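PDB 1PDU: nuclear hormone receptor HR38 from Drosophila melanogaster, which probably acts as a transcription factor of the nuclear receptor family and mediates an atypical ecdysteroid signalling pathway. Local coordinates for residues T57-V62 with E91-R96; G179-H184 with S199-K204; Y99-D104 with D131-S136; P71-L76 with T156-R161. One frame throughout, in Å; residues are numbered along the deposited sequence.

All four contacts are buried, yet lie at different depths of one helical ligand-binding domain. Contact 1 is the most central, its centre about 5 Å from that of the chain, whereas the others lie 13 to 17 Å away. Contacts 1 and 3 share helix 78-100, and L95 and F135 pack against each other between them. A salt bridge from E91 to R161 ties contact 1 to contact 4. Helix packing in contact 2 is purely aliphatic; contact 1 sets a serine and a valine against a ring and a guanidinium, contact 3 sets an alanine methyl at a helix end against a thioether and a serine hydroxyl, and contact 4 brings leucine and isoleucine methyls to a tyrosine ring.

Contact 1 of 4, residues T57-V62 with E91-R96; sequences TSSVDV and ELFVLR
The F93 ring meets helix 45-67 with its edge: S59 CB lies near the ring plane, 3.4 Å from F93 CE1, and S59 OG is almost as close to the same carbon. The guanidinium of R96, the second flat group, is approached obliquely by V62, whose CG1 comes to 3.6 Å from R96 NH2. One turn apart on each helix, S59 and V62 thus receive F93 and R96 in turn. The ring is carried across because CG of F93 stands anti to the backbone N (chi1 179°), which sends it toward S59.

Helices 45-67 and 78-100 belong to the layered helical sandwich of the nuclear receptor ligand-binding domain, and this contact lies close to the middle of the chain. I63 of the first helix adds further packing against F93 and R96, while F110 from a loop also touches the ring. On the other flank of helix 78-100, V94 and L95 face helix 204-225, so the segment is covered from more than one direction.

No hydrogen bond joins the two segments. S59 turns its hydroxyl back into its own helix, where OG bonds to L55 O, leaving the methylene to make the closest approach to the ring. The R96 chain is bent at chi2 and chi3 and crosses the V62 side chain at about a right angle. Its NH2 makes a weak hydrogen bond to T26 OG1, so the same nitrogen that rests against the valine methyl also has a polar partner.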
# COMPACT_ATOMS: atom_id res chain seq x y z
N THR A 57 7.17 -9.03 -2.87
CA THR A 57 6.17 -10.07 -3.13
C THR A 57 5.46 -10.61 -1.89
O THR A 57 4.24 -10.78 -1.91
CB THR A 57 6.76 -11.30 -3.91
OG1 THR A 57 7.92 -11.79 -3.24
CG2 THR A 57 7.12 -10.91 -5.32
N SER A 58 6.19 -10.87 -0.82
CA SER A 58 5.55 -11.40 0.38
C SER A 58 4.68 -10.35 1.06
O SER A 58 3.70 -10.70 1.73
CB SER A 58 6.58 -11.94 1.36
OG SER A 58 7.43 -10.91 1.81
N SER A 59 5.02 -9.08 0.89
CA SER A 59 4.21 -8.02 1.49
C SER A 59 2.91 -7.92 0.70
O SER A 59 1.84 -7.70 1.25
CB SER A 59 4.94 -6.67 1.45
OG SER A 59 6.04 -6.67 2.35
N VAL A 60 3.02 -8.09 -0.61
CA VAL A 60 1.84 -8.03 -1.46
C VAL A 60 0.93 -9.21 -1.13
O VAL A 60 -0.29 -9.09 -1.21
CB VAL A 60 2.25 -8.02 -2.95
CG1 VAL A 60 1.03 -8.23 -3.85
CG2 VAL A 60 2.91 -6.68 -3.27
N ASP A 61 1.51 -10.34 -0.75
CA ASP A 61 0.72 -11.51 -0.37
C ASP A 61 -0.13 -11.14 0.84
O ASP A 61 -1.29 -11.51 0.93
CB ASP A 61 1.61 -12.69 -0.01
CG ASP A 61 2.23 -13.34 -1.23
OD1 ASP A 61 1.56 -13.39 -2.29
OD2 ASP A 61 3.39 -13.82 -1.13
N VAL A 62 0.48 -10.40 1.77
CA VAL A 62 -0.23 -9.97 2.97
C VAL A 62 -1.29 -8.95 2.58
O VAL A 62 -2.40 -8.99 3.09
CB VAL A 62 0.73 -9.34 4.01
CG1 VAL A 62 -0.08 -8.59 5.06
CG2 VAL A 62 1.56 -10.43 4.68
N GLU A 91 0.85 0.32 -5.12
CA GLU A 91 0.33 1.47 -4.38
C GLU A 91 0.01 1.09 -2.93
O GLU A 91 0.34 1.82 -2.01
CB GLU A 91 -0.92 2.03 -5.06
CG GLU A 91 -0.61 2.65 -6.41
CD GLU A 91 -1.86 3.11 -7.13
OE1 GLU A 91 -2.39 4.19 -6.79
OE2 GLU A 91 -2.32 2.38 -8.03
N LEU A 92 -0.65 -0.05 -2.75
CA LEU A 92 -0.99 -0.50 -1.40
C LEU A 92 0.30 -0.70 -0.62
O LEU A 92 0.39 -0.34 0.56
CB LEU A 92 -1.78 -1.80 -1.48
CG LEU A 92 -3.17 -1.57 -2.07
CD1 LEU A 92 -3.87 -2.88 -2.42
CD2 LEU A 92 -3.97 -0.78 -1.05
N PHE A 93 1.29 -1.28 -1.28
CA PHE A 93 2.57 -1.52 -0.65
C PHE A 93 3.17 -0.20 -0.19
O PHE A 93 3.60 -0.06 0.96
CB PHE A 93 3.50 -2.22 -1.64
CG PHE A 93 4.88 -2.50 -1.09
CD1 PHE A 93 5.06 -3.45 -0.09
CD2 PHE A 93 5.98 -1.79 -1.55
CE1 PHE A 93 6.34 -3.69 0.45
CE2 PHE A 93 7.26 -2.02 -1.02
CZ PHE A 93 7.44 -2.97 -0.02
N VAL A 94 3.20 0.79 -1.07
CA VAL A 94 3.77 2.08 -0.74
C VAL A 94 2.95 2.83 0.31
O VAL A 94 3.50 3.46 1.21
CB VAL A 94 3.94 2.95 -2.01
CG1 VAL A 94 4.45 4.32 -1.66
CG2 VAL A 94 4.95 2.28 -2.95
N LEU A 95 1.63 2.73 0.20
CA LEU A 95 0.74 3.40 1.14
C LEU A 95 0.92 2.86 2.56
O LEU A 95 1.04 3.64 3.51
CB LEU A 95 -0.72 3.23 0.71
CG LEU A 95 -1.74 3.95 1.62
CD1 LEU A 95 -1.49 5.45 1.58
CD2 LEU A 95 -3.16 3.63 1.17
N ARG A 96 0.96 1.54 2.72
CA ARG A 96 1.13 0.96 4.05
C ARG A 96 2.50 1.28 4.59
O ARG A 96 2.66 1.60 5.77
CB ARG A 96 0.94 -0.57 4.00
CG ARG A 96 -0.52 -0.97 4.17
CD ARG A 96 -0.88 -2.15 3.32
NE ARG A 96 -0.63 -3.42 4.00
CZ ARG A 96 -1.52 -4.03 4.79
NH1 ARG A 96 -2.71 -3.49 4.99
NH2 ARG A 96 -1.21 -5.20 5.33

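Contact 2 of 4, residues G179-H184 with S199-K204; sequences GSLRDH and SRLLGK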
# COMPACT_ATOMS: atom_id res chain seq x y z
N GLY A 179 -18.73 6.58 1.06
CA GLY A 179 -19.79 6.94 1.99
C GLY A 179 -19.36 6.71 3.42
O GLY A 179 -19.49 7.60 4.26
N SER A 180 -18.84 5.52 3.72
CA SER A 180 -18.41 5.21 5.07
C SER A 180 -17.31 6.15 5.52
O SER A 180 -17.28 6.57 6.68
CB SER A 180 -17.94 3.76 5.18
OG SER A 180 -19.04 2.86 5.19
N LEU A 181 -16.40 6.50 4.62
CA LEU A 181 -15.33 7.41 5.00
C LEU A 181 -15.93 8.79 5.29
O LEU A 181 -15.54 9.48 6.23
CB LEU A 181 -14.29 7.53 3.88
CG LEU A 181 -13.15 8.49 4.19
CD1 LEU A 181 -12.36 7.96 5.38
CD2 LEU A 181 -12.24 8.64 2.98
N ARG A 182 -16.89 9.19 4.45
CA ARG A 182 -17.55 10.47 4.61
C ARG A 182 -18.23 10.55 5.99
O ARG A 182 -17.99 11.49 6.74
CB ARG A 182 -18.60 10.66 3.52
CG ARG A 182 -19.32 12.00 3.60
CD ARG A 182 -18.69 13.04 2.69
NE ARG A 182 -18.85 12.67 1.28
CZ ARG A 182 -18.37 13.39 0.27
NH1 ARG A 182 -17.71 14.51 0.50
NH2 ARG A 182 -18.56 12.98 -0.98
N ASP A 183 -19.07 9.56 6.31
CA ASP A 183 -19.76 9.55 7.60
C ASP A 183 -18.78 9.64 8.77
O ASP A 183 -18.95 10.46 9.68
CB ASP A 183 -20.60 8.27 7.76
CG ASP A 183 -21.70 8.16 6.72
OD1 ASP A 183 -22.16 9.22 6.22
OD2 ASP A 183 -22.13 7.03 6.40
N HIS A 184 -17.73 8.82 8.73
CA HIS A 184 -16.73 8.82 9.79
C HIS A 184 -16.07 10.18 9.97
O HIS A 184 -15.87 10.64 11.10
CB HIS A 184 -15.66 7.77 9.49
CG HIS A 184 -14.58 7.72 10.52
ND1 HIS A 184 -14.78 7.19 11.78
CD2 HIS A 184 -13.30 8.17 10.50
CE1 HIS A 184 -13.67 7.32 12.49
NE2 HIS A 184 -12.76 7.91 11.74
N SER A 199 -11.52 16.38 1.71
CA SER A 199 -10.93 16.62 0.39
C SER A 199 -9.42 16.41 0.41
O SER A 199 -8.85 15.88 -0.54
CB SER A 199 -11.24 18.03 -0.09
N ARG A 200 -8.78 16.85 1.49
CA ARG A 200 -7.34 16.71 1.63
C ARG A 200 -6.98 15.23 1.76
O ARG A 200 -5.90 14.80 1.35
CB ARG A 200 -6.86 17.49 2.85
CG ARG A 200 -6.95 19.00 2.66
CD ARG A 200 -6.77 19.76 3.96
NE ARG A 200 -5.45 19.53 4.56
CZ ARG A 200 -5.09 20.01 5.74
NH1 ARG A 200 -5.94 20.74 6.46
NH2 ARG A 200 -3.87 19.76 6.22
N LEU A 201 -7.89 14.46 2.34
CA LEU A 201 -7.69 13.04 2.53
C LEU A 201 -7.63 12.34 1.18
O LEU A 201 -6.62 11.74 0.83
CB LEU A 201 -8.83 12.46 3.38
CG LEU A 201 -8.62 11.07 3.99
CD1 LEU A 201 -7.33 11.05 4.80
CD2 LEU A 201 -9.81 10.73 4.88
N LEU A 202 -8.72 12.43 0.42
CA LEU A 202 -8.79 11.80 -0.89
C LEU A 202 -7.70 12.31 -1.82
O LEU A 202 -7.25 11.59 -2.73
CB LEU A 202 -10.16 12.04 -1.51
CG LEU A 202 -11.33 11.45 -0.72
CD1 LEU A 202 -12.62 11.66 -1.51
CD2 LEU A 202 -11.10 9.97 -0.49
N GLY A 203 -7.28 13.55 -1.60
CA GLY A 203 -6.25 14.17 -2.42
C GLY A 203 -4.90 13.48 -2.27
O GLY A 203 -3.95 13.80 -2.99
N LYS A 204 -4.82 12.55 -1.34
CA LYS A 204 -3.58 11.81 -1.12
C LYS A 204 -3.45 10.64 -2.10
O LYS A 204 -2.34 10.18 -2.36
CB LYS A 204 -3.52 11.30 0.32
CG LYS A 204 -3.20 12.40 1.32
CD LYS A 204 -1.86 13.04 0.97
CE LYS A 204 -1.66 14.35 1.69
NZ LYS A 204 -1.76 14.15 3.16
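Helix 167-187 and the short helix 197-202 pack through a small leucine cluster, in which L181 of the first faces L201 and L202 of the second. L181 CD2 is the common point: it lies 3.7 Å from L201 CD2 and 3.9 Å from L202 CD2. The other branch also takes part, with L181 CD1 3.8 Å from L201 CD2, so that the single L201 methyl rests against both ends of the L181 fork.

The two pairings differ in direction. L181 and L201 meet tip to tip, whereas L202 runs alongside L181 in the opposite sense. The first torsions probably account for part of this: CG of L201 is anti to the backbone N (chi1 -165°), while CG of L202 stands beside the backbone N and anti to the carbonyl carbon (chi1 -62°). Neighbours on one helix therefore bring a CD2 methyl each to the same partner.

Within the helical ligand-binding domain this cluster lies well out from the middle, about 17 Å from the centre of the chain to its own centre. Helix 146-157 lines it, with C151 touching L181, L152 touching L201 and L155 touching L202. L142 of helix 128-142 also packs on L201, and F198 of the short helix itself touches L181. Across the two segments the nearest CA atoms are those of L181 and L201, 9.8 Å apart, a separation bridged by the two leucine side chains.

Contact 3 of 4, residues Y99-D104 with D131-S136; sequences YRARID and DIMEFS
A101 and M133 meet through a methyl and a thioether: A101 CB lies 3.9 Å from M133 SD and 4.1 Å from M133 CE. S136 approaches the same methyl, its OG standing 3.7 Å from A101 CB. In the helical fold of the nuclear receptor ligand-binding domain, this joins the end of helix 78-100 to helix 128-142, since A101 is the first residue after the former to leave helical backbone angles.

The methionine reaches the alanine by a bend, chi2 being -48°, which brings its sulfur round although its CB does not point at the other segment. Beyond this first shell, L108 of strand 107-109 and R118 of helix 118-125 each touch both A101 and M133, so the pair also meets the short hairpin and the helix that follows it.

What positions the serine is the last turn of helix 78-100: S136 OG hydrogen-bonds to A98 O. It also comes close to A101 O, but at an angle too poor for a hydrogen bond, and A101 O instead has a weak hydrogen bond with H140 NE2, one turn further along helix 128-142. The separation of S136 OG from A101 O is 3.2 Å.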
# COMPACT_ATOMS: atom_id res chain seq x y z
N TYR A 99 2.54 4.96 5.67
CA TYR A 99 1.69 5.19 6.84
C TYR A 99 2.36 4.78 8.15
O TYR A 99 2.33 5.52 9.13
CB TYR A 99 0.39 4.42 6.71
CG TYR A 99 -0.63 4.76 7.77
CD1 TYR A 99 -1.05 6.08 7.95
CD2 TYR A 99 -1.20 3.78 8.58
CE1 TYR A 99 -2.00 6.41 8.90
CE2 TYR A 99 -2.16 4.10 9.54
CZ TYR A 99 -2.55 5.42 9.69
OH TYR A 99 -3.50 5.77 10.63
N ARG A 100 2.98 3.60 8.14
CA ARG A 100 3.66 3.04 9.30
C ARG A 100 4.98 3.72 9.64
O ARG A 100 5.36 3.82 10.81
CB ARG A 100 3.90 1.55 9.07
CG ARG A 100 3.82 0.70 10.32
CD ARG A 100 4.01 -0.75 9.92
NE ARG A 100 3.57 -1.72 10.92
CZ ARG A 100 4.03 -1.76 12.16
NH1 ARG A 100 4.92 -0.88 12.57
NH2 ARG A 100 3.62 -2.71 12.98
N ALA A 101 5.70 4.19 8.62
CA ALA A 101 6.98 4.85 8.83
C ALA A 101 6.82 6.12 9.65
O ALA A 101 5.89 6.90 9.44
CB ALA A 101 7.62 5.17 7.48
N ARG A 102 7.73 6.33 10.59
CA ARG A 102 7.68 7.52 11.42
C ARG A 102 8.85 8.45 11.10
O ARG A 102 9.93 8.00 10.69
CB ARG A 102 7.70 7.14 12.90
N ILE A 103 8.62 9.76 11.27
CA ILE A 103 9.63 10.78 10.99
C ILE A 103 10.90 10.59 11.80
O ILE A 103 10.87 10.18 12.97
CB ILE A 103 9.07 12.18 11.28
CG1 ILE A 103 10.13 13.24 11.01
CG2 ILE A 103 8.57 12.26 12.71
CD1 ILE A 103 9.64 14.67 11.20
N ASP A 104 12.04 10.90 11.18
CA ASP A 104 13.35 10.76 11.81
C ASP A 104 13.43 9.38 12.43
O ASP A 104 13.44 9.23 13.66
CB ASP A 104 13.54 11.82 12.90
CG ASP A 104 13.51 13.22 12.34
OD1 ASP A 104 14.27 13.50 11.39
OD2 ASP A 104 12.72 14.05 12.86
N ASP A 131 11.40 9.76 -1.62
CA ASP A 131 10.12 10.31 -2.05
C ASP A 131 8.99 9.63 -1.26
O ASP A 131 7.97 10.25 -0.96
CB ASP A 131 9.94 10.10 -3.55
CG ASP A 131 10.88 10.98 -4.36
OD1 ASP A 131 10.72 12.23 -4.31
OD2 ASP A 131 11.77 10.44 -5.04
N ILE A 132 9.18 8.35 -0.92
CA ILE A 132 8.19 7.62 -0.15
C ILE A 132 8.13 8.23 1.25
O ILE A 132 7.04 8.48 1.78
CB ILE A 132 8.55 6.13 -0.06
CG1 ILE A 132 8.54 5.51 -1.46
CG2 ILE A 132 7.56 5.40 0.86
CD1 ILE A 132 8.90 4.05 -1.51
N MET A 133 9.29 8.47 1.84
CA MET A 133 9.35 9.07 3.18
C MET A 133 8.72 10.46 3.15
O MET A 133 8.06 10.88 4.11
CB MET A 133 10.80 9.13 3.67
CG MET A 133 11.36 7.77 4.01
SD MET A 133 10.19 6.86 5.06
CE MET A 133 11.04 5.46 5.32
N GLU A 134 8.90 11.16 2.05
CA GLU A 134 8.32 12.48 1.88
C GLU A 134 6.79 12.36 1.89
O GLU A 134 6.09 13.18 2.49
CB GLU A 134 8.81 13.07 0.56
CG GLU A 134 8.37 14.48 0.26
CD GLU A 134 9.38 15.19 -0.63
OE1 GLU A 134 9.03 16.25 -1.21
OE2 GLU A 134 10.53 14.70 -0.74
N PHE A 135 6.26 11.33 1.23
CA PHE A 135 4.82 11.10 1.20
C PHE A 135 4.36 10.73 2.62
O PHE A 135 3.29 11.13 3.07
CB PHE A 135 4.51 9.97 0.23
CG PHE A 135 3.04 9.65 0.10
CD1 PHE A 135 2.16 10.57 -0.45
CD2 PHE A 135 2.55 8.42 0.53
CE1 PHE A 135 0.81 10.26 -0.58
CE2 PHE A 135 1.21 8.11 0.41
CZ PHE A 135 0.34 9.03 -0.15
N SER A 136 5.19 9.96 3.31
CA SER A 136 4.91 9.53 4.67
C SER A 136 4.65 10.74 5.57
O SER A 136 3.62 10.81 6.25
CB SER A 136 6.10 8.72 5.20
OG SER A 136 5.92 8.33 6.55

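Contact 4 of 4, residues P71-L76 with T156-R161; sequences PGYFDL and TLITER
Apolar contacts from the Y73 ring carry this meeting of the loop between helices 45-67 and 78-100 with the end of helix 146-157. L157 comes to the ring obliquely, its CD2 methyl 3.7 Å from Y73 CE1, and the two side chains cross at about a right angle. I158 arrives at the ring edge, near its plane, with its CD1 methyl 3.9 Å from Y73 CD1. That same methyl is met more loosely by L76, whose CD1 lies 4.5 Å from I158 CD1. CG of Y73 is anti to the backbone N (chi1 -176°), which swings the ring out to the two aliphatic residues.

Backbone features shape both sides. I158 is the first residue to depart from the helix and forms the centre of an inverse gamma turn; on the other side, L76 N bonds to Y73 O, closing a short turn that brings Y73 and L76 to the same partner.

Polar ties run to other elements. I158 O accepts a hydrogen bond from Q174 NE2 of helix 167-187, and L76 O does so from Q81 NE2. L173 and I177 of helix 167-187 add to the packing on I158.

With no hydrogen bond between the two segments, the loop is joined to the helix end in this ligand-binding domain by dispersion and the burial of apolar surface, while hydrogen bonds from these residues run within their own segment or to other helices.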
# COMPACT_ATOMS: atom_id res chain seq x y z
N PRO A 71 -15.42 -6.42 2.53
CA PRO A 71 -16.76 -6.90 2.16
C PRO A 71 -17.17 -6.41 0.78
O PRO A 71 -17.01 -5.24 0.45
CB PRO A 71 -17.64 -6.38 3.29
CG PRO A 71 -16.89 -5.22 3.84
CD PRO A 71 -15.46 -5.63 3.77
N GLY A 72 -17.67 -7.34 -0.04
CA GLY A 72 -18.10 -7.00 -1.38
C GLY A 72 -17.05 -7.27 -2.45
O GLY A 72 -17.36 -7.29 -3.64
N TYR A 73 -15.81 -7.50 -2.02
CA TYR A 73 -14.73 -7.76 -2.96
C TYR A 73 -14.93 -9.09 -3.67
O TYR A 73 -14.76 -9.19 -4.88
CB TYR A 73 -13.39 -7.78 -2.23
CG TYR A 73 -12.18 -7.96 -3.13
CD1 TYR A 73 -11.80 -6.96 -4.03
CD2 TYR A 73 -11.38 -9.10 -3.04
CE1 TYR A 73 -10.65 -7.09 -4.81
CE2 TYR A 73 -10.22 -9.23 -3.82
CZ TYR A 73 -9.87 -8.22 -4.69
OH TYR A 73 -8.71 -8.32 -5.42
N PHE A 74 -15.27 -10.12 -2.90
CA PHE A 74 -15.49 -11.44 -3.47
C PHE A 74 -16.76 -11.53 -4.29
O PHE A 74 -17.03 -12.55 -4.92
CB PHE A 74 -15.51 -12.51 -2.37
CG PHE A 74 -14.14 -12.94 -1.92
CD1 PHE A 74 -13.10 -13.08 -2.84
CD2 PHE A 74 -13.90 -13.24 -0.58
CE1 PHE A 74 -11.84 -13.52 -2.45
CE2 PHE A 74 -12.64 -13.69 -0.17
CZ PHE A 74 -11.61 -13.83 -1.11
N ASP A 75 -17.54 -10.45 -4.29
CA ASP A 75 -18.76 -10.42 -5.08
C ASP A 75 -18.42 -9.89 -6.46
O ASP A 75 -19.25 -9.89 -7.37
CB ASP A 75 -19.83 -9.56 -4.40
CG ASP A 75 -20.22 -10.11 -3.03
OD1 ASP A 75 -20.22 -11.35 -2.86
OD2 ASP A 75 -20.55 -9.31 -2.13
N LEU A 76 -17.18 -9.44 -6.62
CA LEU A 76 -16.70 -8.95 -7.91
C LEU A 76 -16.21 -10.18 -8.66
O LEU A 76 -15.82 -11.18 -8.03
CB LEU A 76 -15.54 -7.97 -7.73
CG LEU A 76 -15.86 -6.66 -7.01
CD1 LEU A 76 -14.58 -5.87 -6.80
CD2 LEU A 76 -16.87 -5.86 -7.84
N THR A 156 -7.76 2.58 -2.63
CA THR A 156 -6.62 2.48 -3.53
C THR A 156 -6.85 1.24 -4.40
O THR A 156 -6.48 1.21 -5.57
CB THR A 156 -5.32 2.31 -2.75
OG1 THR A 156 -5.13 3.44 -1.89
CG2 THR A 156 -4.13 2.19 -3.70
N LEU A 157 -7.49 0.24 -3.81
CA LEU A 157 -7.78 -1.02 -4.50
C LEU A 157 -9.05 -0.94 -5.34
O LEU A 157 -9.05 -1.30 -6.53
CB LEU A 157 -7.92 -2.16 -3.49
CG LEU A 157 -8.34 -3.48 -4.13
CD1 LEU A 157 -7.22 -4.00 -5.01
CD2 LEU A 157 -8.70 -4.48 -3.05
N ILE A 158 -10.14 -0.48 -4.72
CA ILE A 158 -11.42 -0.36 -5.40
C ILE A 158 -11.50 1.03 -6.05
O ILE A 158 -11.96 2.00 -5.45
CB ILE A 158 -12.57 -0.57 -4.40
CG1 ILE A 158 -12.32 -1.85 -3.59
CG2 ILE A 158 -13.90 -0.66 -5.13
CD1 ILE A 158 -12.03 -3.07 -4.44
N THR A 159 -11.03 1.10 -7.29
CA THR A 159 -10.99 2.34 -8.05
C THR A 159 -11.11 1.99 -9.53
O THR A 159 -10.91 0.84 -9.92
CB THR A 159 -9.64 3.09 -7.81
OG1 THR A 159 -9.63 4.31 -8.54
CG2 THR A 159 -8.46 2.23 -8.26
N GLU A 160 -11.43 2.99 -10.34
CA GLU A 160 -11.57 2.78 -11.77
C GLU A 160 -10.25 2.31 -12.40
O GLU A 160 -9.18 2.85 -12.12
CB GLU A 160 -12.04 4.07 -12.45
N ARG A 161 -10.34 1.28 -13.23
CA ARG A 161 -9.18 0.74 -13.94
C ARG A 161 -9.66 0.36 -15.34
O ARG A 161 -10.82 0.00 -15.53
CB ARG A 161 -8.63 -0.51 -13.25
CG ARG A 161 -8.14 -0.33 -11.83
CD ARG A 161 -6.93 0.57 -11.72
NE ARG A 161 -6.33 0.44 -10.39
CZ ARG A 161 -5.35 1.19 -9.91
NH1 ARG A 161 -4.83 2.15 -10.66
NH2 ARG A 161 -4.87 0.98 -8.69